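Local coordinates for putative flavoprotein decarboxylase (PDB 6JLS) that binds flavin mononucleotide and acts as an FMN-dependent cysteine decarboxylase in the biosynthesis of thioviridamide, at residues A37-S41 with A42-R46; S71-D75 with E76-S80. All blocks are in the same frame, centred on the assembly; numbering follows the deposited sequence.

Interaction 1. Residues A37-S41 with A42-R46; sequences AWLSS and AGVGR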
loop_
_atom_site.group_PDB
_atom_site.type_symbol
_atom_site.label_atom_id
_atom_site.label_comp_id
_atom_site.label_asym_id
_atom_site.label_seq_id
_atom_site.Cartn_x
_atom_site.Cartn_y
_atom_site.Cartn_z
ATOM N N ALA A 37 -10.983 29.259 19.171
ATOM C CA ALA A 37 -12.309 29.553 19.699
ATOM C C ALA A 37 -12.316 30.876 20.458
ATOM O O ALA A 37 -13.242 31.679 20.307
ATOM C CB ALA A 37 -12.778 28.408 20.591
ATOM N N TRP A 38 -11.288 31.122 21.269
ATOM C CA TRP A 38 -11.147 32.420 21.923
ATOM C C TRP A 38 -11.176 33.555 20.903
ATOM O O TRP A 38 -11.927 34.523 21.065
ATOM C CB TRP A 38 -9.852 32.434 22.738
ATOM C CG TRP A 38 -9.651 33.615 23.647
ATOM C CD1 TRP A 38 -10.176 33.789 24.895
ATOM C CD2 TRP A 38 -8.833 34.762 23.396
ATOM N NE1 TRP A 38 -9.751 34.982 25.426
ATOM C CE2 TRP A 38 -8.924 35.598 24.526
ATOM C CE3 TRP A 38 -8.038 35.169 22.320
ATOM C CZ2 TRP A 38 -8.254 36.816 24.613
ATOM C CZ3 TRP A 38 -7.371 36.382 22.408
ATOM C CH2 TRP A 38 -7.485 37.190 23.547
ATOM N N LEU A 39 -10.390 33.438 19.828
ATOM C CA LEU A 39 -10.409 34.456 18.778
ATOM C C LEU A 39 -11.768 34.525 18.094
ATOM O O LEU A 39 -12.317 35.616 17.899
ATOM C CB LEU A 39 -9.320 34.169 17.749
ATOM C CG LEU A 39 -7.890 34.213 18.273
ATOM C CD1 LEU A 39 -6.941 33.734 17.205
ATOM C CD2 LEU A 39 -7.550 35.619 18.699
ATOM N N SER A 40 -12.315 33.368 17.711
ATOM C CA SER A 40 -13.626 33.332 17.075
ATOM C C SER A 40 -14.692 33.904 18.000
ATOM O O SER A 40 -15.448 34.797 17.605
ATOM C CB SER A 40 -13.967 31.899 16.665
ATOM O OG SER A 40 -15.201 31.838 15.973
ATOM N N SER A 41 -14.749 33.427 19.241
ATOM C CA SER A 41 -15.642 33.990 20.252
ATOM C C SER A 41 -15.189 35.371 20.700
ATOM O O SER A 41 -15.163 35.686 21.889
ATOM C CB SER A 41 -15.755 33.035 21.438
ATOM O OG SER A 41 -16.660 33.531 22.400
ATOM N N ALA A 42 -14.790 36.200 19.749
ATOM C CA ALA A 42 -14.485 37.598 19.997
ATOM C C ALA A 42 -14.649 38.347 18.680
ATOM O O ALA A 42 -15.410 37.917 17.807
ATOM C CB ALA A 42 -13.078 37.759 20.571
ATOM N N GLY A 43 -13.915 39.434 18.499
ATOM C CA GLY A 43 -14.135 40.253 17.326
ATOM C C GLY A 43 -13.622 39.729 15.998
ATOM O O GLY A 43 -14.002 40.254 14.951
ATOM N N VAL A 44 -12.770 38.705 16.004
ATOM C CA VAL A 44 -12.007 38.405 14.798
ATOM C C VAL A 44 -12.950 37.993 13.677
ATOM O O VAL A 44 -13.821 37.132 13.853
ATOM C CB VAL A 44 -10.939 37.339 15.083
ATOM C CG1 VAL A 44 -10.074 37.129 13.854
ATOM C CG2 VAL A 44 -10.087 37.761 16.270
ATOM N N GLY A 45 -12.785 38.631 12.517
ATOM C CA GLY A 45 -13.650 38.437 11.373
ATOM C C GLY A 45 -13.315 37.214 10.549
ATOM O O GLY A 45 -14.183 36.372 10.323
ATOM N N ARG A 46 -12.074 37.115 10.071
ATOM C CA ARG A 46 -11.576 35.935 9.380
ATOM C C ARG A 46 -10.434 35.351 10.185
ATOM O O ARG A 46 -9.507 36.071 10.567
ATOM C CB ARG A 46 -11.070 36.246 7.979
ATOM C CG ARG A 46 -12.141 36.482 6.983
ATOM C CD ARG A 46 -12.119 35.427 5.909
ATOM N NE ARG A 46 -13.325 35.527 5.097
ATOM C CZ ARG A 46 -14.444 34.855 5.351
ATOM N NH1 ARG A 46 -14.501 34.026 6.382
ATOM N NH2 ARG A 46 -15.504 35.006 4.571
#
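Val44 folds back against Leu39, laying one methyl over the last turn of the helix. CG2 does the touching: it sits 4.0 Å from Leu39 CB, about as far from Leu39 CD2, and 3.5 Å from Leu39 O, so a methyl lies beside the backbone carbonyl. Val44 CG2 takes up this post because CG1 stands anti to the backbone N (chi1 -175°), which leaves CG2 alongside that nitrogen. A second small group, Ala42 CB, comes within 3.5 Å of Trp38 O. The helix 32-40 unwinds here: Ser41 N still reaches back to Ala37 O, but Ser41 is the first residue to leave helical angles. Residues 41-45 then form the turn that links this helix to strand 46-51 of the parallel sheet, part of the open alpha/beta architecture of the flavoprotein family. Leu39 is buried; it also packs on Leu19 and Met21 of strand 18-23 and on Phe185 of helix 182-193. Val44 also packs on Leu189 of that last helix, so the leucine-valine pair has the C-terminal helix against both its members. Beyond Val44, Gly45 O accepts from Asn69 ND2, and the backbone of Arg46 pairs with Leu17 and Leu19.

Interaction 2. Residues S71-D75 with E76-S80; sequences SVLTD and ETVWS
Thr74 and Thr77 meet at the start of helix 75-81, where Thr74 is the N-cap residue and its hydroxyl closes the first turn. Thr77 N donates to Thr74 OG1 at 3.2 Å in a nearly straight bond (169°), which satisfies one of the amides that the helix start leaves without a backbone acceptor. Thr74 OG1 lies between its own N and carbonyl carbon (chi1 66°), which places it within reach of Thr77 N. Thr77 OG1 adds a weak, longer bond to Thr74 OG1, and a water 2.8 Å from Thr74 OG1 gives a weak bond to Glu76 OE2. The main chain takes over from there: Val78 N reaches Thr74 O at 3.0 Å, and Trp79 N binds Asp75 O. The Asp75 carboxylate has its partner beyond the turn: OD2 accepts from Ile117 N. On the apolar side Leu73 CD2 packs 3.9 Å from Val78 CG2, with His86 of helix 85-91 touching both side chains, and the side chain of Val78 is about 5 Å from a bound FMN. Trp79 O accepts from Asn62 ND2 of a second subunit. Glu76 O takes two donors on opposite faces of its carbonyl plane, Ser80 N and, at 3.1 Å, Ser80 OG.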
loop_
_atom_site.group_PDB
_atom_site.type_symbol
_atom_site.label_atom_id
_atom_site.label_comp_id
_atom_site.label_asym_id
_atom_site.label_seq_id
_atom_site.Cartn_x
_atom_site.Cartn_y
_atom_site.Cartn_z
ATOM N N SER A 71 -9.460 29.090 6.256
ATOM C CA SER A 71 -8.853 27.830 5.862
ATOM C C SER A 71 -8.006 27.259 6.990
ATOM O O SER A 71 -7.436 27.995 7.798
ATOM C CB SER A 71 -7.972 28.011 4.628
ATOM O OG SER A 71 -8.698 28.579 3.556
ATOM N N VAL A 72 -7.919 25.935 7.025
ATOM C CA VAL A 72 -6.960 25.220 7.857
ATOM C C VAL A 72 -6.005 24.551 6.890
ATOM O O VAL A 72 -6.406 23.648 6.144
ATOM C CB VAL A 72 -7.630 24.184 8.772
ATOM C CG1 VAL A 72 -6.578 23.441 9.576
ATOM C CG2 VAL A 72 -8.660 24.832 9.698
ATOM N N LEU A 73 -4.755 24.999 6.883
ATOM C CA LEU A 73 -3.804 24.660 5.835
ATOM C C LEU A 73 -2.703 23.780 6.390
ATOM O O LEU A 73 -2.104 24.092 7.428
ATOM C CB LEU A 73 -3.180 25.912 5.216
ATOM C CG LEU A 73 -4.123 26.966 4.641
ATOM C CD1 LEU A 73 -4.452 27.999 5.702
ATOM C CD2 LEU A 73 -3.511 27.633 3.428
ATOM N N THR A 74 -2.441 22.688 5.696
ATOM C CA THR A 74 -1.230 21.921 5.891
ATOM C C THR A 74 -0.486 21.837 4.569
ATOM O O THR A 74 -1.002 22.196 3.506
ATOM C CB THR A 74 -1.545 20.525 6.407
ATOM O OG1 THR A 74 -2.255 19.829 5.384
ATOM C CG2 THR A 74 -2.410 20.624 7.654
ATOM N N ASP A 75 0.745 21.351 4.650
ATOM C CA ASP A 75 1.537 21.169 3.443
ATOM C C ASP A 75 0.838 20.248 2.436
ATOM O O ASP A 75 0.882 20.506 1.226
ATOM C CB ASP A 75 2.925 20.659 3.830
ATOM C CG ASP A 75 3.824 21.785 4.353
ATOM O OD1 ASP A 75 3.755 22.131 5.545
ATOM O OD2 ASP A 75 4.586 22.363 3.555
ATOM N N GLU A 76 0.158 19.197 2.911
ATOM C CA GLU A 76 -0.523 18.270 2.008
ATOM C C GLU A 76 -1.768 18.905 1.406
ATOM O O GLU A 76 -2.025 18.763 0.206
ATOM C CB GLU A 76 -0.894 16.979 2.739
ATOM C CG GLU A 76 0.246 16.329 3.520
ATOM C CD GLU A 76 0.406 16.893 4.933
ATOM O OE1 GLU A 76 0.987 17.989 5.105
ATOM O OE2 GLU A 76 -0.058 16.229 5.883
ATOM N N THR A 77 -2.552 19.600 2.229
ATOM C CA THR A 77 -3.713 20.343 1.745
ATOM C C THR A 77 -3.342 21.281 0.599
ATOM O O THR A 77 -3.988 21.275 -0.456
ATOM C CB THR A 77 -4.329 21.128 2.908
ATOM O OG1 THR A 77 -5.096 20.234 3.714
ATOM C CG2 THR A 77 -5.214 22.267 2.421
ATOM N N VAL A 78 -2.302 22.092 0.788
ATOM C CA VAL A 78 -1.912 23.068 -0.223
ATOM C C VAL A 78 -1.348 22.380 -1.459
ATOM O O VAL A 78 -1.597 22.822 -2.585
ATOM C CB VAL A 78 -0.915 24.063 0.398
ATOM C CG1 VAL A 78 -0.332 25.003 -0.648
ATOM C CG2 VAL A 78 -1.606 24.861 1.508
ATOM N N TRP A 79 -0.587 21.294 -1.280
ATOM C CA TRP A 79 -0.017 20.595 -2.427
ATOM C C TRP A 79 -1.118 20.071 -3.338
ATOM O O TRP A 79 -1.128 20.358 -4.542
ATOM C CB TRP A 79 0.891 19.451 -1.964
ATOM C CG TRP A 79 1.283 18.499 -3.081
ATOM C CD1 TRP A 79 2.287 18.671 -4.001
ATOM C CD2 TRP A 79 0.670 17.233 -3.394
ATOM N NE1 TRP A 79 2.333 17.595 -4.863
ATOM C CE2 TRP A 79 1.352 16.701 -4.514
ATOM C CE3 TRP A 79 -0.387 16.502 -2.841
ATOM C CZ2 TRP A 79 1.010 15.473 -5.084
ATOM C CZ3 TRP A 79 -0.726 15.278 -3.414
ATOM C CH2 TRP A 79 -0.029 14.779 -4.521
ATOM N N SER A 80 -2.071 19.315 -2.777
ATOM C CA SER A 80 -3.109 18.710 -3.607
ATOM C C SER A 80 -4.041 19.757 -4.214
ATOM O O SER A 80 -4.564 19.549 -5.314
ATOM C CB SER A 80 -3.902 17.683 -2.795
ATOM O OG SER A 80 -4.440 18.266 -1.628
HETATM O O HOH W 1 -2.630 17.155 6.094
#

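From the N terminus, strand 18-23 leads to helix 32-40, and interaction 1 closes the turn that returns the chain to strand 46-51. That strand runs beside 18-23 in the parallel sheet. After helix 61-64 the chain enters 72-73, the outermost strand on this side and the neighbour of 46-51, and interaction 2 turns it into helix 75-81. The two contacts therefore follow in series, neither nested nor crossed, with centres about 22 Å apart and nearest atoms about 7 Å apart. Interaction 1 ties a helix end to the sheet and to C-terminal helix 182-193, away from the annotated sites; interaction 2 joins the sheet edge to a helix near FMN and a neighbouring subunit.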